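Local atomic coordinates of fibronectin type III domain-containing protein (Simiduia agarivorans, PDB entry 6P2K), a protein that probably hydrolyses the backbone of xyloglucan or related beta-glucans, as a glycoside hydrolase family 74 enzyme whose beta-propeller part is the piece described here. Residues 57-62 against 125-130; 320-325 against 391-396; 493-496 against 502-505; 574-579 against 654-659; 753-758 against 772-777. All blocks are in the same frame, centred on the assembly; numbering follows the deposited sequence.

Contact 1 (57-62 against 125-130); sequences NNRVFA and DDFIGK
The torsions of Arg59 and Phe127 bring a guanidinium and a phenyl ring face to face. Arg59 sends CG to the far side from its backbone N (chi1 -168°), carries the chain outward and bends it at chi3 (-67°), which turns the guanidinium broadside to Phe127, whose own CG stands anti to its carbonyl carbon. The setting is a beta-propeller. Arg59 comes just before strand 60-66, the first of its four-stranded blade, and Phe127 opens a type I turn, 127-130, in the long loop between strands 114-119 and 139-144 of the next blade.

The planes are only 16° apart, and CZ of Arg59 lies 3.6 Å from the centroid of the Phe127 ring, a cation-pi stack. It is offset toward the ring rim: NH2 of Arg59 is 3.3 Å from CE2 of Phe127, while NE of Arg59 reaches CD2 of Phe127 at 3.6 Å. Arginine suits this place because its flat cation can stack with its face and bond with its edge. Its NH1 forms a salt bridge to Asp124, a zinc ligand, and its NH2 is hydrogen-bonded to Gln713, so Arg59 is a second-shell residue of the zinc site. An alanine in place of Phe127 removes the aromatic cover from one face of the guanidinium and would probably leave the group freer to turn away from Asp124.

The backbone that carries Arg59 is fixed by an Asx turn, in which OD1 of Asn57 accepts from N of Arg59 at 3.0 Å, the donor standing above the carbonyl plane of the Asn57 amide.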
# COMPACT_ATOMS: atom_id res chain seq x y z
N ASN B 57 -11.43 -36.49 -45.00
CA ASN B 57 -11.92 -36.43 -43.63
C ASN B 57 -10.73 -36.22 -42.71
O ASN B 57 -9.69 -36.85 -42.88
CB ASN B 57 -12.68 -37.71 -43.26
CG ASN B 57 -13.06 -37.75 -41.79
OD1 ASN B 57 -12.31 -38.26 -40.96
ND2 ASN B 57 -14.22 -37.20 -41.47
N ASN B 58 -10.89 -35.32 -41.74
CA ASN B 58 -9.77 -34.84 -40.95
C ASN B 58 -9.66 -35.49 -39.58
O ASN B 58 -8.78 -35.11 -38.79
CB ASN B 58 -9.86 -33.32 -40.79
CG ASN B 58 -9.44 -32.59 -42.05
OD1 ASN B 58 -8.58 -33.06 -42.80
ND2 ASN B 58 -10.04 -31.43 -42.30
N ARG B 59 -10.50 -36.48 -39.27
CA ARG B 59 -10.36 -37.26 -38.04
C ARG B 59 -9.37 -38.39 -38.33
O ARG B 59 -9.75 -39.45 -38.83
CB ARG B 59 -11.71 -37.78 -37.57
CG ARG B 59 -11.70 -38.36 -36.16
CD ARG B 59 -13.10 -38.39 -35.57
NE ARG B 59 -13.62 -37.04 -35.33
CZ ARG B 59 -13.52 -36.40 -34.17
NH1 ARG B 59 -12.91 -36.98 -33.14
NH2 ARG B 59 -14.02 -35.18 -34.03
N VAL B 60 -8.10 -38.16 -38.01
CA VAL B 60 -7.02 -39.07 -38.36
C VAL B 60 -6.76 -40.01 -37.20
O VAL B 60 -6.55 -39.57 -36.06
CB VAL B 60 -5.75 -38.31 -38.75
CG1 VAL B 60 -4.63 -39.28 -39.09
CG2 VAL B 60 -6.03 -37.37 -39.92
N PHE B 61 -6.74 -41.32 -37.48
CA PHE B 61 -6.49 -42.33 -36.47
C PHE B 61 -5.13 -43.01 -36.61
O PHE B 61 -4.69 -43.66 -35.65
CB PHE B 61 -7.58 -43.41 -36.50
CG PHE B 61 -8.93 -42.92 -36.05
CD1 PHE B 61 -9.07 -42.26 -34.84
CD2 PHE B 61 -10.05 -43.13 -36.83
CE1 PHE B 61 -10.31 -41.81 -34.43
CE2 PHE B 61 -11.29 -42.68 -36.42
CZ PHE B 61 -11.42 -42.02 -35.22
N ALA B 62 -4.46 -42.88 -37.75
CA ALA B 62 -3.20 -43.57 -37.96
C ALA B 62 -2.42 -42.93 -39.10
O ALA B 62 -3.01 -42.44 -40.07
CB ALA B 62 -3.41 -45.06 -38.25
N ASP B 125 -15.58 -44.13 -30.00
CA ASP B 125 -16.78 -44.92 -30.24
C ASP B 125 -17.99 -44.03 -30.52
O ASP B 125 -18.92 -44.47 -31.21
CB ASP B 125 -17.06 -45.83 -29.04
CG ASP B 125 -16.15 -47.05 -29.02
OD1 ASP B 125 -16.42 -48.01 -29.78
OD2 ASP B 125 -15.17 -47.06 -28.24
N ASP B 126 -17.99 -42.80 -30.02
CA ASP B 126 -19.10 -41.89 -30.27
C ASP B 126 -19.05 -41.25 -31.65
O ASP B 126 -19.95 -40.48 -31.99
CB ASP B 126 -19.15 -40.81 -29.19
CG ASP B 126 -17.82 -40.09 -29.01
OD1 ASP B 126 -16.77 -40.67 -29.39
OD2 ASP B 126 -17.82 -38.95 -28.50
N PHE B 127 -18.03 -41.56 -32.45
CA PHE B 127 -17.91 -41.01 -33.79
C PHE B 127 -17.97 -42.05 -34.90
O PHE B 127 -18.05 -41.67 -36.07
CB PHE B 127 -16.59 -40.23 -33.94
CG PHE B 127 -16.61 -38.87 -33.30
CD1 PHE B 127 -16.28 -38.70 -31.97
CD2 PHE B 127 -16.94 -37.74 -34.05
CE1 PHE B 127 -16.29 -37.45 -31.39
CE2 PHE B 127 -16.96 -36.49 -33.47
CZ PHE B 127 -16.63 -36.34 -32.14
N ILE B 128 -17.93 -43.35 -34.58
CA ILE B 128 -17.88 -44.37 -35.61
C ILE B 128 -19.13 -44.37 -36.48
O ILE B 128 -19.11 -44.88 -37.61
CB ILE B 128 -17.64 -45.76 -34.97
CG1 ILE B 128 -17.29 -46.81 -36.04
CG2 ILE B 128 -18.87 -46.21 -34.19
CD1 ILE B 128 -16.23 -46.35 -37.03
N GLY B 129 -20.22 -43.78 -36.00
CA GLY B 129 -21.45 -43.75 -36.77
C GLY B 129 -21.70 -42.52 -37.60
O GLY B 129 -22.77 -42.42 -38.22
N LYS B 130 -20.75 -41.58 -37.67
CA LYS B 130 -21.01 -40.31 -38.33
C LYS B 130 -21.30 -40.49 -39.82
O LYS B 130 -22.12 -39.76 -40.39
CB LYS B 130 -19.84 -39.35 -38.13
CG LYS B 130 -19.65 -38.88 -36.69
CD LYS B 130 -20.74 -37.92 -36.25
CE LYS B 130 -20.43 -37.33 -34.88
NZ LYS B 130 -21.57 -36.56 -34.31

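Contact 2 (320-325 against 391-396); sequences SWDIGW and PTYKGK
Asp322 is the first residue of 320-325 to touch Tyr393, and Gly324 and Trp325 after it also meet that tyrosine. In this tandem beta-propeller fold, 320-325 belongs to the loop between strands 304-314 and 336-338, whereas Tyr393 lies on strand 388-395.

The Asp322 carboxylate and the tyrosine come from opposite directions. OH of Tyr393 donates to OD1 of Asp322 at 2.6 Å, on the syn side and 20° out of the carboxylate plane. The same OD1 takes a second bond, 2.9 Å from N of Gly324, whose donor stands above that plane; this makes an Asx turn. An aspartate can do both, and its OD2 is occupied by Asn373.

Gly324, two residues on, lies against one face of the phenol ring, its CA 3.7 Å from the ring centroid of Tyr393 in a CH-pi contact. Its positive phi favours glycine. At Trp325, CB packs 3.9 Å from CD1 of Tyr393; the chi1 of 66° sends the indole away from the tyrosine, and its NE1 bonds to the carbonyl of Gly12. Asn501 of the second subunit packs on both Asp322 and Tyr393, bringing the assembly up to this buried contact.

A phenylalanine in place of Tyr393 would still fill the space over Gly324 but would probably leave OD1 of Asp322 without its shortest bond.

The phenol oxygen has one more partner: a water donates to OH of Tyr393 at 2.6 Å and, weakly, to O of Gly324 at 3.3 Å.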
# COMPACT_ATOMS: atom_id res chain seq x y z
N SER B 320 10.26 -30.90 -13.07
CA SER B 320 11.35 -31.48 -13.86
C SER B 320 11.06 -31.49 -15.36
O SER B 320 11.93 -31.90 -16.13
CB SER B 320 11.65 -32.90 -13.38
OG SER B 320 10.58 -33.79 -13.68
N TRP B 321 9.88 -31.06 -15.79
CA TRP B 321 9.59 -30.93 -17.21
C TRP B 321 8.65 -29.76 -17.43
O TRP B 321 7.88 -29.39 -16.54
CB TRP B 321 9.00 -32.22 -17.81
CG TRP B 321 7.91 -32.86 -17.00
CD1 TRP B 321 8.06 -33.64 -15.89
CD2 TRP B 321 6.50 -32.80 -17.25
NE1 TRP B 321 6.83 -34.06 -15.43
CE2 TRP B 321 5.86 -33.55 -16.25
CE3 TRP B 321 5.72 -32.17 -18.23
CZ2 TRP B 321 4.47 -33.70 -16.19
CZ3 TRP B 321 4.35 -32.32 -18.17
CH2 TRP B 321 3.74 -33.07 -17.16
N ASP B 322 8.73 -29.17 -18.62
CA ASP B 322 7.93 -28.00 -18.96
C ASP B 322 6.51 -28.44 -19.30
O ASP B 322 6.27 -29.04 -20.35
CB ASP B 322 8.56 -27.25 -20.13
CG ASP B 322 7.72 -26.07 -20.60
OD1 ASP B 322 6.88 -25.57 -19.82
OD2 ASP B 322 7.90 -25.64 -21.77
N ILE B 323 5.56 -28.14 -18.41
CA ILE B 323 4.18 -28.52 -18.65
C ILE B 323 3.51 -27.64 -19.69
O ILE B 323 2.40 -27.95 -20.14
CB ILE B 323 3.39 -28.52 -17.32
CG1 ILE B 323 2.13 -29.37 -17.44
CG2 ILE B 323 3.08 -27.09 -16.88
CD1 ILE B 323 1.57 -29.85 -16.11
N GLY B 324 4.17 -26.56 -20.12
CA GLY B 324 3.56 -25.71 -21.12
C GLY B 324 2.37 -24.95 -20.56
O GLY B 324 2.21 -24.79 -19.35
N TRP B 325 1.51 -24.47 -21.47
CA TRP B 325 0.34 -23.72 -21.02
C TRP B 325 -0.73 -24.64 -20.45
O TRP B 325 -1.49 -24.22 -19.56
CB TRP B 325 -0.23 -22.87 -22.15
CG TRP B 325 -0.82 -23.61 -23.34
CD1 TRP B 325 -0.23 -23.79 -24.56
CD2 TRP B 325 -2.11 -24.22 -23.43
NE1 TRP B 325 -1.07 -24.48 -25.39
CE2 TRP B 325 -2.23 -24.76 -24.72
CE3 TRP B 325 -3.18 -24.36 -22.53
CZ2 TRP B 325 -3.38 -25.44 -25.15
CZ3 TRP B 325 -4.31 -25.05 -22.96
CH2 TRP B 325 -4.40 -25.57 -24.25
N PRO B 391 5.33 -18.81 -17.52
CA PRO B 391 5.48 -18.09 -18.78
C PRO B 391 4.19 -18.12 -19.58
O PRO B 391 3.33 -18.98 -19.39
CB PRO B 391 6.60 -18.85 -19.51
CG PRO B 391 7.14 -19.84 -18.51
CD PRO B 391 6.05 -20.09 -17.52
N THR B 392 4.06 -17.15 -20.48
CA THR B 392 3.08 -17.30 -21.55
C THR B 392 3.69 -18.15 -22.66
O THR B 392 4.92 -18.28 -22.76
CB THR B 392 2.64 -15.94 -22.09
OG1 THR B 392 3.77 -15.27 -22.68
CG2 THR B 392 2.07 -15.07 -20.97
N TYR B 393 2.83 -18.73 -23.48
CA TYR B 393 3.27 -19.71 -24.47
C TYR B 393 2.69 -19.39 -25.84
O TYR B 393 1.49 -19.09 -25.96
CB TYR B 393 2.86 -21.13 -24.05
CG TYR B 393 3.66 -21.67 -22.89
CD1 TYR B 393 3.31 -21.39 -21.58
CD2 TYR B 393 4.77 -22.47 -23.12
CE1 TYR B 393 4.05 -21.88 -20.52
CE2 TYR B 393 5.52 -22.97 -22.07
CZ TYR B 393 5.15 -22.67 -20.77
OH TYR B 393 5.90 -23.18 -19.73
N LYS B 394 3.53 -19.45 -26.86
CA LYS B 394 3.09 -19.34 -28.24
C LYS B 394 3.15 -20.70 -28.92
O LYS B 394 3.98 -21.55 -28.58
CB LYS B 394 3.95 -18.33 -29.02
CG LYS B 394 5.41 -18.71 -29.17
CD LYS B 394 6.18 -17.62 -29.91
CE LYS B 394 7.63 -18.00 -30.10
NZ LYS B 394 8.40 -16.88 -30.70
N GLY B 395 2.24 -20.91 -29.87
CA GLY B 395 2.12 -22.21 -30.49
C GLY B 395 3.31 -22.57 -31.36
O GLY B 395 4.06 -21.73 -31.85
N LYS B 396 3.48 -23.88 -31.56
CA LYS B 396 4.53 -24.41 -32.41
C LYS B 396 4.04 -24.76 -33.81
O LYS B 396 4.78 -25.40 -34.57
CB LYS B 396 5.18 -25.63 -31.76
CG LYS B 396 6.16 -25.30 -30.64
CD LYS B 396 6.93 -26.55 -30.18
CE LYS B 396 7.92 -26.23 -29.08
NZ LYS B 396 9.05 -25.38 -29.55
O HOH W 1 4.71 -23.65 -17.44

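Contact 3 (493-496 against 502-505); sequences WVEL and AKAG
Lys503 runs its methylene chain across the end of strand 493-496, lying against the carbonyls of Glu495 and Leu496 and passing the Glu495 side chain at a slant. That strand is the last of a four-stranded propeller blade, and Lys503 sits in a type II beta turn, 502-505, in the loop leading to strand 511-516 of the next blade.

The lysine is stretched out from CB to CE, with CG anti to the backbone N (chi1 176°), and bends only at chi4 (68°). Its aliphatic part does the touching: CE is 3.4 Å from O of Glu495 and 3.5 Å from O of Leu496. Because CE adjoins the ammonium group, its hydrogens are probably polarised enough to make this closeness to two carbonyl oxygens favourable. NZ, swung off by the last torsion, is hydrogen-bonded to Thr551.

Glu495 is extended as well, yet the two charges do not pair: OE1 of Glu495 stays 5.6 Å from NZ of Lys503, with CD of Lys503 nearer at 4.1 Å. The carboxylate is instead held through OE2 by a salt bridge to Arg478, so the opposite charges probably attract only weakly across this gap. Leu496 turns its side chain away from the turn, onto Ile539 and Leu543 of helix 539-547, as suits a buried leucine, and offers the lysine its backbone alone.

The turn itself is closed by N of Gly505 bonding to O of Ala502 at 3.0 Å. Beyond Lys503, the small CB of Ala504 rests 3.8 Å from O of Leu496.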
# COMPACT_ATOMS: atom_id res chain seq x y z
N TRP B 493 -9.67 -11.61 -12.34
CA TRP B 493 -11.09 -11.91 -12.51
C TRP B 493 -11.82 -11.86 -11.18
O TRP B 493 -11.29 -12.29 -10.15
CB TRP B 493 -11.28 -13.31 -13.12
CG TRP B 493 -10.85 -13.43 -14.54
CD1 TRP B 493 -9.69 -14.00 -15.00
CD2 TRP B 493 -11.57 -12.98 -15.69
NE1 TRP B 493 -9.65 -13.93 -16.38
CE2 TRP B 493 -10.79 -13.30 -16.82
CE3 TRP B 493 -12.79 -12.33 -15.88
CZ2 TRP B 493 -11.20 -13.00 -18.12
CZ3 TRP B 493 -13.20 -12.03 -17.17
CH2 TRP B 493 -12.40 -12.37 -18.27
N VAL B 494 -13.04 -11.33 -11.20
CA VAL B 494 -13.96 -11.42 -10.07
C VAL B 494 -15.32 -11.84 -10.60
O VAL B 494 -15.71 -11.46 -11.71
CB VAL B 494 -14.07 -10.09 -9.29
CG1 VAL B 494 -12.72 -9.73 -8.67
CG2 VAL B 494 -14.57 -8.97 -10.18
N GLU B 495 -16.05 -12.64 -9.82
CA GLU B 495 -17.37 -13.10 -10.21
C GLU B 495 -18.42 -12.10 -9.74
O GLU B 495 -18.47 -11.75 -8.55
CB GLU B 495 -17.67 -14.48 -9.62
CG GLU B 495 -19.02 -15.03 -10.06
CD GLU B 495 -19.40 -16.30 -9.33
OE1 GLU B 495 -19.28 -16.34 -8.09
OE2 GLU B 495 -19.80 -17.27 -10.00
N LEU B 496 -19.28 -11.67 -10.66
CA LEU B 496 -20.29 -10.66 -10.35
C LEU B 496 -21.68 -11.23 -10.10
O LEU B 496 -22.43 -10.66 -9.30
CB LEU B 496 -20.38 -9.64 -11.50
CG LEU B 496 -19.24 -8.61 -11.58
CD1 LEU B 496 -19.46 -7.65 -12.74
CD2 LEU B 496 -19.09 -7.85 -10.27
N ALA B 502 -27.02 -18.52 -7.34
CA ALA B 502 -27.78 -17.42 -7.95
C ALA B 502 -27.38 -16.07 -7.38
O ALA B 502 -28.22 -15.26 -6.96
CB ALA B 502 -29.29 -17.66 -7.80
N LYS B 503 -26.07 -15.82 -7.35
CA LYS B 503 -25.55 -14.54 -6.90
C LYS B 503 -26.16 -13.40 -7.70
O LYS B 503 -26.36 -13.52 -8.92
CB LYS B 503 -24.02 -14.54 -7.02
CG LYS B 503 -23.33 -13.24 -6.68
CD LYS B 503 -21.83 -13.37 -6.92
CE LYS B 503 -21.05 -12.17 -6.41
NZ LYS B 503 -21.10 -12.08 -4.92
N ALA B 504 -26.48 -12.30 -7.02
CA ALA B 504 -27.08 -11.11 -7.61
C ALA B 504 -28.45 -11.38 -8.21
O ALA B 504 -28.97 -10.57 -8.99
CB ALA B 504 -26.16 -10.48 -8.67
N GLY B 505 -29.07 -12.51 -7.87
CA GLY B 505 -30.35 -12.85 -8.45
C GLY B 505 -30.30 -13.36 -9.88
O GLY B 505 -31.35 -13.54 -10.49

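Contact 4 (574-579 against 654-659); sequences APHPTN and TDEGQN
An Asp-box turn, 654-659, linking the last two strands of a propeller blade, meets the end of strand 567-575 and the loop that follows it, in the blade before, through Glu656 and His576. The side chains cross at about a right angle, and OE1 of Glu656 arrives at the edge of the imidazole, near its plane. NE2 of His576 donates to OE1 of Glu656 at 3.1 Å, but the bond is weak, bent to 122°, with the carboxylate and ring planes 56° apart.

The histidine is positioned from its other side: N of Thr578 donates to ND1 of His576 at 3.1 Å, in the ring plane, which is consistent with the proton residing on NE2. CB of Asn579 lies over one ring face. Glutamate serves two ways, since its OE2 forms a salt bridge with Arg596 while a water donates to OE1 of Glu656 at 2.5 Å.

Glu656 stands in a type I' turn, where Gly657 takes backbone angles that call for glycine. Asp655 closes the loop: its OD1 accepts from N of Asn659 at 3.0 Å and its OD2 from ND2 of Asn659 at 2.9 Å. Ser653, Asp655, Gly657 and Trp660 carry the Asp-box signature of sialidase-like beta-propellers, with Asn659 where threonine or serine is common.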
# COMPACT_ATOMS: atom_id res chain seq x y z
N ALA B 574 -27.61 -9.06 -29.80
CA ALA B 574 -27.17 -7.94 -30.64
C ALA B 574 -27.85 -6.67 -30.14
O ALA B 574 -28.95 -6.32 -30.59
CB ALA B 574 -27.50 -8.19 -32.11
N PRO B 575 -27.23 -5.95 -29.20
CA PRO B 575 -27.80 -4.67 -28.76
C PRO B 575 -27.76 -3.65 -29.88
O PRO B 575 -26.87 -3.65 -30.73
CB PRO B 575 -26.89 -4.26 -27.59
CG PRO B 575 -26.16 -5.51 -27.19
CD PRO B 575 -25.99 -6.28 -28.47
N HIS B 576 -28.76 -2.77 -29.87
CA HIS B 576 -28.89 -1.76 -30.91
C HIS B 576 -27.67 -0.85 -30.90
O HIS B 576 -27.18 -0.47 -29.83
CB HIS B 576 -30.17 -0.96 -30.70
CG HIS B 576 -30.56 -0.09 -31.86
ND1 HIS B 576 -29.86 1.05 -32.20
CD2 HIS B 576 -31.57 -0.19 -32.75
CE1 HIS B 576 -30.43 1.61 -33.25
NE2 HIS B 576 -31.47 0.88 -33.60
N PRO B 577 -27.12 -0.49 -32.07
CA PRO B 577 -25.84 0.23 -32.08
C PRO B 577 -25.90 1.63 -31.51
O PRO B 577 -24.87 2.13 -31.03
CB PRO B 577 -25.46 0.24 -33.57
CG PRO B 577 -26.75 0.04 -34.30
CD PRO B 577 -27.56 -0.86 -33.42
N THR B 578 -27.06 2.30 -31.55
CA THR B 578 -27.17 3.67 -31.05
C THR B 578 -28.29 3.89 -30.04
O THR B 578 -28.35 4.97 -29.46
CB THR B 578 -27.36 4.66 -32.20
OG1 THR B 578 -28.62 4.41 -32.85
CG2 THR B 578 -26.24 4.54 -33.22
N ASN B 579 -29.17 2.92 -29.82
CA ASN B 579 -30.30 3.07 -28.91
C ASN B 579 -30.21 1.98 -27.85
O ASN B 579 -30.52 0.82 -28.11
CB ASN B 579 -31.62 3.00 -29.67
CG ASN B 579 -32.82 3.37 -28.81
OD1 ASN B 579 -32.71 3.49 -27.59
ND2 ASN B 579 -33.97 3.53 -29.44
N THR B 654 -33.34 -3.52 -42.92
CA THR B 654 -32.94 -2.15 -42.59
C THR B 654 -34.02 -1.41 -41.81
O THR B 654 -33.93 -0.19 -41.66
CB THR B 654 -32.58 -1.37 -43.85
OG1 THR B 654 -33.69 -1.39 -44.76
CG2 THR B 654 -31.37 -1.99 -44.53
N ASP B 655 -35.03 -2.11 -41.29
CA ASP B 655 -36.07 -1.50 -40.48
C ASP B 655 -36.33 -2.32 -39.23
O ASP B 655 -37.47 -2.61 -38.85
CB ASP B 655 -37.36 -1.30 -41.29
CG ASP B 655 -37.88 -2.59 -41.91
OD1 ASP B 655 -37.26 -3.66 -41.71
OD2 ASP B 655 -38.91 -2.53 -42.61
N GLU B 656 -35.24 -2.70 -38.55
CA GLU B 656 -35.30 -3.37 -37.25
C GLU B 656 -36.15 -4.63 -37.28
O GLU B 656 -36.84 -4.95 -36.30
CB GLU B 656 -35.79 -2.41 -36.16
CG GLU B 656 -34.88 -1.22 -35.94
CD GLU B 656 -35.03 -0.61 -34.55
OE1 GLU B 656 -34.43 0.47 -34.31
OE2 GLU B 656 -35.73 -1.20 -33.71
N GLY B 657 -36.13 -5.36 -38.39
CA GLY B 657 -36.79 -6.65 -38.47
C GLY B 657 -38.22 -6.64 -38.93
O GLY B 657 -38.87 -7.69 -38.89
N GLN B 658 -38.75 -5.49 -39.37
CA GLN B 658 -40.11 -5.47 -39.89
C GLN B 658 -40.20 -6.18 -41.24
O GLN B 658 -41.16 -6.91 -41.51
CB GLN B 658 -40.62 -4.04 -40.00
CG GLN B 658 -40.82 -3.35 -38.67
CD GLN B 658 -41.29 -1.92 -38.81
OE1 GLN B 658 -41.95 -1.56 -39.79
NE2 GLN B 658 -40.94 -1.08 -37.84
N ASN B 659 -39.19 -5.98 -42.10
CA ASN B 659 -39.15 -6.59 -43.42
C ASN B 659 -37.74 -7.09 -43.69
O ASN B 659 -36.76 -6.42 -43.37
CB ASN B 659 -39.57 -5.60 -44.51
CG ASN B 659 -41.00 -5.14 -44.35
OD1 ASN B 659 -41.94 -5.81 -44.77
ND2 ASN B 659 -41.18 -3.97 -43.74
O HOH W 2 -34.88 2.12 -32.46

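Contact 5 (753-758 against 772-777); sequences GQMYLY and SGMNMD
Met755 overlaps Met774 along much of its length, the two thioether chains crossing at about a right angle. Their shapes differ. Met755 folds back on itself, with chi2 and chi3 both near -50°, whereas Met774 is extended beyond CG and places its sulfur against that bend. CE of Met755 therefore lies 3.8 Å from SD of Met774, and CG of Met755 is 3.9 Å from the same sulfur. Further back, CB of Met774 meets CG of Met755 at 4.0 Å. Methionine suits both places: its flexible, unbranched chain and polarisable sulfur follow the contour of a neighbour without demanding a polar partner.

Met755 sits on strand 754-761, inside the propeller blade that strand 7-8 completes from the chain's beginning, so that both ends of the polypeptide share one sheet. Met774 belongs to the C-terminal tail that follows strand 765-770 and packs against this blade. There Met774 also touches Phe748 of strand 745-751 and Lys702 of strand 702-709, reaching the neighbouring blade.

Met776, two residues on, adds a looser touch at the more exposed end, its CG 4.3 Å from SD of Met755. On the strand side, the Gln754 side chain curls over its own backbone, and its NE2 donates an almost straight bond to O of Met755 at 3.1 Å.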
# COMPACT_ATOMS: atom_id res chain seq x y z
N GLY B 753 -4.52 0.54 -36.95
CA GLY B 753 -4.95 1.25 -38.13
C GLY B 753 -5.42 0.39 -39.28
O GLY B 753 -5.66 0.92 -40.38
N GLN B 754 -5.57 -0.92 -39.08
CA GLN B 754 -5.97 -1.83 -40.15
C GLN B 754 -7.19 -2.62 -39.69
O GLN B 754 -7.21 -3.13 -38.57
CB GLN B 754 -4.83 -2.78 -40.52
CG GLN B 754 -5.22 -3.90 -41.47
CD GLN B 754 -5.56 -3.40 -42.85
OE1 GLN B 754 -4.75 -2.74 -43.51
NE2 GLN B 754 -6.77 -3.71 -43.32
N MET B 755 -8.19 -2.72 -40.56
CA MET B 755 -9.37 -3.52 -40.25
C MET B 755 -9.04 -5.00 -40.40
O MET B 755 -8.47 -5.42 -41.41
CB MET B 755 -10.55 -3.14 -41.15
CG MET B 755 -11.27 -1.86 -40.75
SD MET B 755 -11.75 -1.77 -39.00
CE MET B 755 -12.58 -3.34 -38.76
N TYR B 756 -9.41 -5.79 -39.40
CA TYR B 756 -9.19 -7.22 -39.40
C TYR B 756 -10.50 -7.94 -39.13
O TYR B 756 -11.41 -7.40 -38.51
CB TYR B 756 -8.16 -7.63 -38.33
CG TYR B 756 -6.73 -7.27 -38.66
CD1 TYR B 756 -5.94 -8.13 -39.41
CD2 TYR B 756 -6.18 -6.09 -38.21
CE1 TYR B 756 -4.62 -7.81 -39.70
CE2 TYR B 756 -4.87 -5.76 -38.50
CZ TYR B 756 -4.10 -6.63 -39.24
OH TYR B 756 -2.79 -6.30 -39.53
N LEU B 757 -10.57 -9.18 -39.61
CA LEU B 757 -11.64 -10.11 -39.25
C LEU B 757 -11.04 -11.15 -38.31
O LEU B 757 -10.14 -11.89 -38.70
CB LEU B 757 -12.23 -10.77 -40.49
CG LEU B 757 -13.18 -11.96 -40.30
CD1 LEU B 757 -14.43 -11.53 -39.55
CD2 LEU B 757 -13.54 -12.57 -41.64
N TYR B 758 -11.53 -11.17 -37.07
CA TYR B 758 -11.14 -12.18 -36.09
C TYR B 758 -12.24 -13.23 -36.05
O TYR B 758 -13.40 -12.91 -35.76
CB TYR B 758 -10.95 -11.57 -34.70
CG TYR B 758 -9.67 -10.79 -34.50
CD1 TYR B 758 -9.40 -9.64 -35.23
CD2 TYR B 758 -8.74 -11.19 -33.54
CE1 TYR B 758 -8.23 -8.91 -35.02
CE2 TYR B 758 -7.57 -10.48 -33.34
CZ TYR B 758 -7.32 -9.34 -34.08
OH TYR B 758 -6.17 -8.62 -33.87
N SER B 772 -9.70 -5.57 -46.72
CA SER B 772 -9.42 -4.38 -47.51
C SER B 772 -10.71 -3.71 -47.96
O SER B 772 -11.76 -4.34 -48.08
CB SER B 772 -8.54 -4.72 -48.72
OG SER B 772 -9.12 -5.76 -49.49
N GLY B 773 -10.61 -2.41 -48.23
CA GLY B 773 -11.74 -1.64 -48.70
C GLY B 773 -12.89 -1.54 -47.72
O GLY B 773 -14.04 -1.38 -48.14
N MET B 774 -12.61 -1.62 -46.42
CA MET B 774 -13.64 -1.46 -45.40
C MET B 774 -13.77 0.01 -45.00
O MET B 774 -12.76 0.72 -44.87
CB MET B 774 -13.30 -2.31 -44.17
CG MET B 774 -14.40 -2.36 -43.14
SD MET B 774 -14.32 -3.85 -42.13
CE MET B 774 -15.79 -3.64 -41.13
N ASN B 775 -15.01 0.46 -44.83
CA ASN B 775 -15.30 1.80 -44.35
C ASN B 775 -16.25 1.75 -43.17
O ASN B 775 -17.21 0.96 -43.16
CB ASN B 775 -15.86 2.68 -45.48
CG ASN B 775 -14.89 2.80 -46.65
OD1 ASN B 775 -13.70 3.06 -46.43
ND2 ASN B 775 -15.37 2.62 -47.88
N MET B 776 -15.98 2.59 -42.18
CA MET B 776 -16.69 2.58 -40.91
C MET B 776 -17.26 3.97 -40.66
O MET B 776 -16.74 4.97 -41.16
CB MET B 776 -15.75 2.21 -39.75
CG MET B 776 -15.08 0.87 -39.87
SD MET B 776 -16.11 -0.43 -39.19
CE MET B 776 -16.17 0.09 -37.48
N ASP B 777 -18.29 4.05 -39.86
CA ASP B 777 -18.74 5.32 -39.37
C ASP B 777 -17.67 5.70 -38.34
O ASP B 777 -17.19 4.85 -37.63
CB ASP B 777 -20.02 5.19 -38.61
CG ASP B 777 -21.21 5.14 -39.49
OD1 ASP B 777 -21.07 5.26 -40.67
OD2 ASP B 777 -22.30 4.97 -38.96

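Followed from the N terminus, the five contacts come in series; none nests within or crosses another. Contact 1 closes a loop of 62 residues between neighbouring blades early in the chain, beside a zinc ion. Contact 2 closes a similar span, tying the loop before strand 336-338 to strand 388-395. Contact 3 is local, folding a turn back onto the strand it follows. Contact 4 makes the longest closure, 74 residues, between two successive blades, and contact 5 lays the C-terminal tail on the last blade. Contacts 4 and 5 are neighbours, their nearest atoms about 7 Å apart, while the centres of contacts 1 and 4 are about 42 Å apart.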